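Local atomic coordinates of putative aldolase (PDB entry 3DXI), a protein that is of unknown function but is a putative aldolase with a TIM-barrel fold, related to the HMGL-like family. Residues Asn34-Tyr45 and Ile71-Asn81; Ile219-Gly227 and Gln266-Met274. One frame throughout, in Å; residues are numbered along the deposited sequence.

Interaction 1 (Asn34-Tyr45 and Ile71-Asn81); sequences NELPIDYLEVGY and ISTKKIAIMLN
Y40 and K75 run side by side off neighbouring parallel strands, which are joined by five backbone bonds, from K75 N to D39 O at one end through M79 N to G44 O at the other. The lysine lies along the phenol, its CB over one ring face in a CH-pi contact 3.8 Å from the centroid, and its extended chain carries NZ to Y40 OH at 3.2 Å. E129 takes both polar ends, salt-bridged to K75 and hydrogen-bonded to Y40. Farther along the same face, Y45 and selenomethionine M79 also point the same way; M79 CG meets Y45 CE1 at 3.7 Å, and SE makes an oblique Met-aromatic contact. E42, extended with CG anti to its backbone N (chi1 -177°), brings OE2 to M79 CB at 3.4 Å, while OE1 forms salt bridges with R11 and R105. On the other face I76 CD1 meets L41 CB at 4.1 Å; V43 CG2, at the irregular step before G44, touches the CG2 methyls of I76 and I78.

Before the strands, N34 ND2 donates to I71 O in the amide plane, and OD1 accepts a nearly straight bond from T73 N (2.9 Å, 170°). K74, bent at chi2 and chi4, donates from NZ to I38 O (2.8 Å), weakly to L36 O, and to M33 O.

Strands 40-45 and 75-81 are second and third in the eight-stranded parallel barrel, between strands 4-7 and 103-108; helix 23-34 packs against L41 and S72.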
loop_
_atom_site.group_PDB
_atom_site.type_symbol
_atom_site.label_atom_id
_atom_site.label_comp_id
_atom_site.label_asym_id
_atom_site.label_seq_id
_atom_site.Cartn_x
_atom_site.Cartn_y
_atom_site.Cartn_z
ATOM N N ASN A 34 -20.122 -16.082 -0.163
ATOM C CA ASN A 34 -20.328 -17.528 -0.185
ATOM C C ASN A 34 -19.300 -18.182 -1.110
ATOM O O ASN A 34 -18.873 -19.310 -0.871
ATOM C CB ASN A 34 -21.727 -17.895 -0.705
ATOM C CG ASN A 34 -22.806 -17.778 0.356
ATOM O OD1 ASN A 34 -22.518 -17.601 1.538
ATOM N ND2 ASN A 34 -24.063 -17.894 -0.066
ATOM N N GLU A 35 -18.907 -17.474 -2.167
ATOM C CA GLU A 35 -17.962 -18.030 -3.131
ATOM C C GLU A 35 -16.525 -17.545 -3.007
ATOM O O GLU A 35 -15.723 -17.742 -3.920
ATOM C CB GLU A 35 -18.457 -17.779 -4.558
ATOM C CG GLU A 35 -19.799 -18.424 -4.854
ATOM C CD GLU A 35 -20.135 -18.431 -6.332
ATOM O OE1 GLU A 35 -19.509 -19.215 -7.079
ATOM O OE2 GLU A 35 -21.020 -17.649 -6.745
ATOM N N LEU A 36 -16.205 -16.904 -1.888
ATOM C CA LEU A 36 -14.847 -16.427 -1.647
ATOM C C LEU A 36 -14.335 -17.153 -0.407
ATOM O O LEU A 36 -15.121 -17.534 0.462
ATOM C CB LEU A 36 -14.839 -14.904 -1.427
ATOM C CG LEU A 36 -15.163 -14.018 -2.643
ATOM C CD1 LEU A 36 -15.260 -12.552 -2.230
ATOM C CD2 LEU A 36 -14.086 -14.186 -3.695
ATOM N N PRO A 37 -13.013 -17.367 -0.309
ATOM C CA PRO A 37 -12.505 -18.063 0.876
ATOM C C PRO A 37 -12.497 -17.204 2.149
ATOM O O PRO A 37 -11.456 -17.033 2.787
ATOM C CB PRO A 37 -11.105 -18.505 0.436
ATOM C CG PRO A 37 -10.688 -17.400 -0.492
ATOM C CD PRO A 37 -11.942 -17.153 -1.301
ATOM N N ILE A 38 -13.666 -16.667 2.502
ATOM C CA ILE A 38 -13.844 -15.840 3.699
ATOM C C ILE A 38 -14.743 -16.602 4.673
ATOM O O ILE A 38 -15.878 -16.955 4.352
ATOM C CB ILE A 38 -14.488 -14.472 3.365
ATOM C CG1 ILE A 38 -13.455 -13.542 2.722
ATOM C CG2 ILE A 38 -15.038 -13.830 4.626
ATOM C CD1 ILE A 38 -13.423 -13.586 1.219
ATOM N N ASP A 39 -14.222 -16.827 5.874
ATOM C CA ASP A 39 -14.899 -17.598 6.908
ATOM C C ASP A 39 -15.930 -16.891 7.774
ATOM O O ASP A 39 -16.939 -17.487 8.152
ATOM C CB ASP A 39 -13.835 -18.224 7.800
ATOM C CG ASP A 39 -12.763 -18.921 6.992
ATOM O OD1 ASP A 39 -13.045 -20.016 6.471
ATOM O OD2 ASP A 39 -11.655 -18.363 6.858
ATOM N N TYR A 40 -15.656 -15.637 8.106
ATOM C CA TYR A 40 -16.534 -14.834 8.948
ATOM C C TYR A 40 -16.927 -13.538 8.264
ATOM O O TYR A 40 -16.130 -12.933 7.541
ATOM C CB TYR A 40 -15.835 -14.484 10.263
ATOM C CG TYR A 40 -15.876 -15.570 11.305
ATOM C CD1 TYR A 40 -16.738 -15.478 12.394
ATOM C CD2 TYR A 40 -15.045 -16.686 11.211
ATOM C CE1 TYR A 40 -16.772 -16.469 13.371
ATOM C CE2 TYR A 40 -15.074 -17.684 12.180
ATOM C CZ TYR A 40 -15.941 -17.567 13.257
ATOM O OH TYR A 40 -15.988 -18.554 14.210
ATOM N N LEU A 41 -18.160 -13.114 8.512
ATOM C CA LEU A 41 -18.678 -11.878 7.956
ATOM C C LEU A 41 -19.281 -11.068 9.100
ATOM O O LEU A 41 -20.265 -11.488 9.705
ATOM C CB LEU A 41 -19.769 -12.159 6.917
ATOM C CG LEU A 41 -19.514 -13.173 5.797
ATOM C CD1 LEU A 41 -20.749 -13.251 4.915
ATOM C CD2 LEU A 41 -18.299 -12.763 4.977
ATOM N N GLU A 42 -18.676 -9.925 9.411
ATOM C CA GLU A 42 -19.196 -9.057 10.461
ATOM C C GLU A 42 -20.018 -8.039 9.691
ATOM O O GLU A 42 -19.478 -7.109 9.089
ATOM C CB GLU A 42 -18.057 -8.379 11.205
ATOM C CG GLU A 42 -18.512 -7.525 12.356
ATOM C CD GLU A 42 -17.344 -7.039 13.165
ATOM O OE1 GLU A 42 -16.460 -6.384 12.572
ATOM O OE2 GLU A 42 -17.307 -7.315 14.383
ATOM N N VAL A 43 -21.332 -8.228 9.723
ATOM C CA VAL A 43 -22.265 -7.411 8.962
ATOM C C VAL A 43 -22.753 -6.099 9.560
ATOM O O VAL A 43 -23.359 -5.285 8.854
ATOM C CB VAL A 43 -23.492 -8.258 8.583
ATOM C CG1 VAL A 43 -23.040 -9.499 7.804
ATOM C CG2 VAL A 43 -24.247 -8.668 9.842
ATOM N N GLY A 44 -22.509 -5.883 10.848
ATOM C CA GLY A 44 -22.963 -4.643 11.446
ATOM C C GLY A 44 -22.919 -4.590 12.955
ATOM O O GLY A 44 -22.365 -5.471 13.612
ATOM N N TYR A 45 -23.517 -3.536 13.495
ATOM C CA TYR A 45 -23.579 -3.302 14.930
ATOM C C TYR A 45 -24.973 -3.597 15.462
ATOM O O TYR A 45 -25.943 -3.680 14.700
ATOM C CB TYR A 45 -23.293 -1.826 15.240
ATOM C CG TYR A 45 -21.874 -1.355 14.998
ATOM C CD1 TYR A 45 -20.904 -1.477 15.993
ATOM C CD2 TYR A 45 -21.505 -0.779 13.782
ATOM C CE1 TYR A 45 -19.598 -1.033 15.788
ATOM C CE2 TYR A 45 -20.195 -0.329 13.558
ATOM C CZ TYR A 45 -19.251 -0.461 14.571
ATOM O OH TYR A 45 -17.965 -0.033 14.379
ATOM N N ILE A 71 -29.450 -17.032 3.478
ATOM C CA ILE A 71 -28.675 -17.135 2.245
ATOM C C ILE A 71 -27.163 -17.278 2.393
ATOM O O ILE A 71 -26.492 -17.656 1.435
ATOM C CB ILE A 71 -28.971 -15.938 1.306
ATOM C CG1 ILE A 71 -28.727 -14.616 2.035
ATOM C CG2 ILE A 71 -30.412 -16.015 0.812
ATOM C CD1 ILE A 71 -28.841 -13.386 1.147
ATOM N N SER A 72 -26.623 -16.985 3.575
ATOM C CA SER A 72 -25.179 -17.113 3.793
ATOM C C SER A 72 -24.783 -18.497 4.319
ATOM O O SER A 72 -25.459 -19.065 5.179
ATOM C CB SER A 72 -24.686 -16.042 4.778
ATOM O OG SER A 72 -23.311 -16.225 5.085
ATOM N N THR A 73 -23.681 -19.028 3.800
ATOM C CA THR A 73 -23.171 -20.325 4.241
ATOM C C THR A 73 -21.974 -20.144 5.187
ATOM O O THR A 73 -21.351 -21.118 5.610
ATOM C CB THR A 73 -22.704 -21.182 3.049
ATOM O OG1 THR A 73 -21.602 -20.531 2.401
ATOM C CG2 THR A 73 -23.841 -21.375 2.048
ATOM N N LYS A 74 -21.655 -18.897 5.518
ATOM C CA LYS A 74 -20.527 -18.609 6.403
ATOM C C LYS A 74 -20.971 -18.185 7.799
ATOM O O LYS A 74 -22.163 -18.046 8.063
ATOM C CB LYS A 74 -19.652 -17.520 5.780
ATOM C CG LYS A 74 -19.252 -17.823 4.340
ATOM C CD LYS A 74 -18.541 -19.172 4.230
ATOM C CE LYS A 74 -18.056 -19.445 2.814
ATOM N NZ LYS A 74 -17.111 -18.393 2.313
ATOM N N LYS A 75 -20.013 -18.001 8.702
ATOM C CA LYS A 75 -20.349 -17.579 10.053
ATOM C C LYS A 75 -20.628 -16.077 10.067
ATOM O O LYS A 75 -19.989 -15.306 9.348
ATOM C CB LYS A 75 -19.224 -17.946 11.026
ATOM C CG LYS A 75 -19.206 -19.443 11.375
ATOM C CD LYS A 75 -18.165 -19.769 12.418
ATOM C CE LYS A 75 -18.340 -21.176 12.963
ATOM N NZ LYS A 75 -17.424 -21.438 14.109
ATOM N N ILE A 76 -21.597 -15.671 10.877
ATOM C CA ILE A 76 -21.993 -14.271 10.955
ATOM C C ILE A 76 -21.663 -13.650 12.308
ATOM O O ILE A 76 -21.835 -14.275 13.359
ATOM C CB ILE A 76 -23.515 -14.123 10.706
ATOM C CG1 ILE A 76 -23.884 -14.704 9.340
ATOM C CG2 ILE A 76 -23.923 -12.658 10.787
ATOM C CD1 ILE A 76 -23.291 -13.951 8.176
ATOM N N ALA A 77 -21.194 -12.411 12.274
ATOM C CA ALA A 77 -20.860 -11.701 13.493
ATOM C C ALA A 77 -21.415 -10.284 13.457
ATOM O O ALA A 77 -21.669 -9.730 12.386
ATOM C CB ALA A 77 -19.345 -11.648 13.668
ATOM N N ILE A 78 -21.624 -9.718 14.641
ATOM C CA ILE A 78 -22.057 -8.335 14.765
ATOM C C ILE A 78 -21.129 -7.777 15.842
ATOM O O ILE A 78 -20.509 -8.538 16.593
ATOM C CB ILE A 78 -23.553 -8.184 15.202
ATOM C CG1 ILE A 78 -23.765 -8.712 16.621
ATOM C CG2 ILE A 78 -24.467 -8.863 14.181
ATOM C CD1 ILE A 78 -23.475 -7.685 17.701
HETATM N N MSE A 79 -21.023 -6.458 15.919
HETATM C CA MSE A 79 -20.148 -5.846 16.905
HETATM C C MSE A 79 -20.903 -4.981 17.903
HETATM O O MSE A 79 -21.944 -4.403 17.583
HETATM C CB MSE A 79 -19.079 -5.009 16.189
HETATM C CG MSE A 79 -18.218 -4.163 17.108
HETATM SE SE MSE A 79 -16.721 -3.352 16.182
HETATM C CE MSE A 79 -15.480 -4.836 16.332
ATOM N N LEU A 80 -20.361 -4.915 19.116
ATOM C CA LEU A 80 -20.909 -4.107 20.198
ATOM C C LEU A 80 -19.791 -3.192 20.684
ATOM O O LEU A 80 -18.648 -3.631 20.823
ATOM C CB LEU A 80 -21.340 -4.980 21.377
ATOM C CG LEU A 80 -22.533 -5.925 21.266
ATOM C CD1 LEU A 80 -22.667 -6.705 22.570
ATOM C CD2 LEU A 80 -23.800 -5.123 20.983
ATOM N N ASN A 81 -20.112 -1.928 20.933
ATOM C CA ASN A 81 -19.125 -0.989 21.452
ATOM C C ASN A 81 -19.171 -1.120 22.981
ATOM O O ASN A 81 -20.171 -0.769 23.611
ATOM C CB ASN A 81 -19.470 0.445 21.034
ATOM C CG ASN A 81 -19.206 0.710 19.554
ATOM O OD1 ASN A 81 -19.923 1.482 18.915
ATOM N ND2 ASN A 81 -18.167 0.087 19.012
HETATM O O HOH W 1 -21.965 -15.395 2.961
HETATM O O HOH W 2 -20.495 -21.461 0.115
HETATM O O HOH W 3 -15.218 -20.071 4.208
HETATM O O HOH W 4 -16.526 0.695 16.843
#

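Interaction 2 (Ile219-Gly227 and Gln266-Met274); sequences ITGMGRGAG and QWGTNLPYM
W267 lays its indole across the backbone of the 219-227 loop, with M222 over one ring face. M222 CA stands 3.4 Å from the centroid of the five-membered ring, a CH-pi contact. The side chain of this selenomethionine then runs on across the six-membered ring: CB meets W267 CE2 at 3.6 Å, CE reaches CZ3 and CH2, and SE makes an oblique Met-aromatic contact. At the ring edge, W267 NE1 donates in the indole plane to T220 O (3.0 Å), approaching from well above the carbonyl plane with a bent angle of 138°; a weaker branch goes to T220 OG1. With CG of W267 placed between its backbone N and carbonyl carbon (chi1 41°), the ring turns back over this loop.

The loop follows strand 214-217, the eighth strand of the TIM barrel, and precedes helix 231-241. Its glycine-rich end forms a type II' turn from R224 to G227, with G225 at positive phi. This turn meets the 266-274 segment through an almost straight bond from G268 N to G225 O (3.1 Å, 177°). Beyond it, the Y273 ring lies over the turn, one face against G225 CA and A226 N, while A226 CB touches both T269 CB (3.8 Å) and Y273 CB (4.0 Å).

N270 N-caps helix 271-278, its OD1 accepting from Y273 N at 3.0 Å, so the cap bond falls on the residue whose ring meets the turn. Farther out, T269 OG1 is hydrogen-bonded to N196 O; Q283 bonds R224 O and A226 N; the ring of Y16 meets that of W267, and its hydroxyl bonds G223 O. L271 and M274 pack on T236 and E232 of the second subunit.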
loop_
_atom_site.group_PDB
_atom_site.type_symbol
_atom_site.label_atom_id
_atom_site.label_comp_id
_atom_site.label_asym_id
_atom_site.label_seq_id
_atom_site.Cartn_x
_atom_site.Cartn_y
_atom_site.Cartn_z
ATOM N N ILE A 219 -13.803 -5.277 1.449
ATOM C CA ILE A 219 -13.778 -5.110 -0.003
ATOM C C ILE A 219 -13.410 -3.658 -0.346
ATOM O O ILE A 219 -14.073 -2.714 0.085
ATOM C CB ILE A 219 -15.146 -5.489 -0.619
ATOM C CG1 ILE A 219 -15.432 -6.977 -0.362
ATOM C CG2 ILE A 219 -15.163 -5.180 -2.112
ATOM C CD1 ILE A 219 -14.386 -7.930 -0.935
ATOM N N THR A 220 -12.338 -3.517 -1.126
ATOM C CA THR A 220 -11.748 -2.244 -1.551
ATOM C C THR A 220 -11.182 -1.461 -0.373
ATOM O O THR A 220 -10.882 -0.278 -0.501
ATOM C CB THR A 220 -12.733 -1.323 -2.344
ATOM O OG1 THR A 220 -13.789 -0.879 -1.492
ATOM C CG2 THR A 220 -13.324 -2.059 -3.544
ATOM N N GLY A 221 -11.019 -2.134 0.767
ATOM C CA GLY A 221 -10.481 -1.484 1.955
ATOM C C GLY A 221 -11.441 -0.491 2.588
ATOM O O GLY A 221 -11.059 0.289 3.461
HETATM N N MSE A 222 -12.694 -0.525 2.149
HETATM C CA MSE A 222 -13.724 0.378 2.659
HETATM C C MSE A 222 -13.683 0.480 4.179
HETATM O O MSE A 222 -13.721 -0.527 4.893
HETATM C CB MSE A 222 -15.114 -0.086 2.203
HETATM C CG MSE A 222 -16.246 0.870 2.562
HETATM SE SE MSE A 222 -17.962 0.243 1.892
HETATM C CE MSE A 222 -18.957 1.908 1.907
ATOM N N GLY A 223 -13.605 1.718 4.655
ATOM C CA GLY A 223 -13.540 1.993 6.077
ATOM C C GLY A 223 -13.298 3.482 6.214
ATOM O O GLY A 223 -12.938 4.135 5.236
ATOM N N ARG A 224 -13.491 4.036 7.403
ATOM C CA ARG A 224 -13.285 5.469 7.573
ATOM C C ARG A 224 -11.825 5.870 7.357
ATOM O O ARG A 224 -10.900 5.093 7.623
ATOM C CB ARG A 224 -13.772 5.921 8.957
ATOM C CG ARG A 224 -13.190 5.147 10.128
ATOM C CD ARG A 224 -13.728 5.687 11.459
ATOM N NE ARG A 224 -15.160 5.448 11.647
ATOM C CZ ARG A 224 -15.677 4.335 12.166
ATOM N NH1 ARG A 224 -14.878 3.347 12.554
ATOM N NH2 ARG A 224 -16.993 4.212 12.306
ATOM N N GLY A 225 -11.632 7.086 6.851
ATOM C CA GLY A 225 -10.292 7.589 6.602
ATOM C C GLY A 225 -9.502 6.800 5.576
ATOM O O GLY A 225 -9.958 6.592 4.446
ATOM N N ALA A 226 -8.311 6.363 5.978
ATOM C CA ALA A 226 -7.421 5.602 5.107
ATOM C C ALA A 226 -7.955 4.198 4.848
ATOM O O ALA A 226 -7.488 3.503 3.949
ATOM C CB ALA A 226 -6.027 5.530 5.717
ATOM N N GLY A 227 -8.921 3.777 5.654
ATOM C CA GLY A 227 -9.514 2.467 5.459
ATOM C C GLY A 227 -8.757 1.277 6.008
ATOM O O GLY A 227 -7.811 1.424 6.780
ATOM N N GLN A 266 -14.549 7.815 -1.805
ATOM C CA GLN A 266 -13.107 7.691 -1.941
ATOM C C GLN A 266 -12.281 7.476 -0.677
ATOM O O GLN A 266 -11.442 8.317 -0.329
ATOM C CB GLN A 266 -12.562 8.917 -2.666
ATOM C CG GLN A 266 -13.208 9.177 -4.003
ATOM C CD GLN A 266 -12.408 10.154 -4.820
ATOM O OE1 GLN A 266 -11.342 9.816 -5.342
ATOM N NE2 GLN A 266 -12.898 11.386 -4.915
ATOM N N TRP A 267 -12.502 6.364 0.014
ATOM C CA TRP A 267 -11.704 6.078 1.201
ATOM C C TRP A 267 -10.313 5.727 0.684
ATOM O O TRP A 267 -10.154 5.380 -0.482
ATOM C CB TRP A 267 -12.305 4.912 1.987
ATOM C CG TRP A 267 -12.792 3.803 1.113
ATOM C CD1 TRP A 267 -12.064 2.755 0.635
ATOM C CD2 TRP A 267 -14.123 3.635 0.606
ATOM N NE1 TRP A 267 -12.859 1.937 -0.137
ATOM C CE2 TRP A 267 -14.127 2.456 -0.172
ATOM C CE3 TRP A 267 -15.312 4.368 0.730
ATOM C CZ2 TRP A 267 -15.272 1.988 -0.821
ATOM C CZ3 TRP A 267 -16.460 3.899 0.079
ATOM C CH2 TRP A 267 -16.426 2.722 -0.685
ATOM N N GLY A 268 -9.308 5.822 1.544
ATOM C CA GLY A 268 -7.952 5.531 1.124
ATOM C C GLY A 268 -7.053 6.535 1.812
ATOM O O GLY A 268 -7.521 7.593 2.239
ATOM N N THR A 269 -5.768 6.219 1.918
ATOM C CA THR A 269 -4.832 7.106 2.600
ATOM C C THR A 269 -4.445 8.330 1.765
ATOM O O THR A 269 -4.659 8.369 0.556
ATOM C CB THR A 269 -3.546 6.342 3.004
ATOM O OG1 THR A 269 -2.780 7.147 3.905
ATOM C CG2 THR A 269 -2.690 6.035 1.773
ATOM N N ASN A 270 -3.900 9.337 2.443
ATOM C CA ASN A 270 -3.445 10.575 1.824
ATOM C C ASN A 270 -2.444 11.188 2.802
ATOM O O ASN A 270 -2.230 10.632 3.877
ATOM C CB ASN A 270 -4.616 11.533 1.547
ATOM C CG ASN A 270 -5.565 11.675 2.726
ATOM O OD1 ASN A 270 -5.145 11.880 3.864
ATOM N ND2 ASN A 270 -6.865 11.585 2.447
ATOM N N LEU A 271 -1.845 12.324 2.456
ATOM C CA LEU A 271 -0.829 12.906 3.337
ATOM C C LEU A 271 -1.293 13.114 4.775
ATOM O O LEU A 271 -0.553 12.815 5.705
ATOM C CB LEU A 271 -0.270 14.212 2.757
ATOM C CG LEU A 271 0.872 14.834 3.578
ATOM C CD1 LEU A 271 1.953 13.787 3.843
ATOM C CD2 LEU A 271 1.459 16.039 2.840
ATOM N N PRO A 272 -2.513 13.644 4.979
ATOM C CA PRO A 272 -3.007 13.850 6.344
ATOM C C PRO A 272 -3.108 12.520 7.101
ATOM O O PRO A 272 -2.748 12.432 8.279
ATOM C CB PRO A 272 -4.379 14.471 6.121
ATOM C CG PRO A 272 -4.182 15.257 4.868
ATOM C CD PRO A 272 -3.402 14.297 4.001
ATOM N N TYR A 273 -3.606 11.487 6.419
ATOM C CA TYR A 273 -3.741 10.171 7.039
ATOM C C TYR A 273 -2.406 9.460 7.177
ATOM O O TYR A 273 -2.237 8.622 8.064
ATOM C CB TYR A 273 -4.742 9.301 6.267
ATOM C CG TYR A 273 -6.156 9.832 6.349
ATOM C CD1 TYR A 273 -6.635 10.387 7.532
ATOM C CD2 TYR A 273 -7.015 9.772 5.257
ATOM C CE1 TYR A 273 -7.940 10.873 7.629
ATOM C CE2 TYR A 273 -8.326 10.255 5.340
ATOM C CZ TYR A 273 -8.778 10.804 6.534
ATOM O OH TYR A 273 -10.064 11.280 6.651
HETATM N N MSE A 274 -1.452 9.782 6.310
HETATM C CA MSE A 274 -0.131 9.171 6.421
HETATM C C MSE A 274 0.513 9.750 7.676
HETATM O O MSE A 274 1.157 9.035 8.447
HETATM C CB MSE A 274 0.747 9.524 5.214
HETATM C CG MSE A 274 0.378 8.796 3.930
HETATM SE SE MSE A 274 1.240 9.543 2.373
HETATM C CE MSE A 274 -0.043 9.031 1.014
#

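How the interactions relate
Interaction 1 joins the second and third strands of the barrel, whereas interaction 2 ties the loop after the eighth strand to the segment entering helix 271-278. Their centres lie about 22 Å apart, yet their nearest atoms come to about 5 Å without touching. Strand 4-7 lies between the eighth and second strands in the closed sheet and bridges the two regions: it bonds to Y40 and E42, and T9 just beyond it bonds I219. The centre of interaction 1, in the barrel wall, lies about 11 Å from the centre of the chain; that of interaction 2 lies about 14 Å from it, and this contact reaches the second subunit.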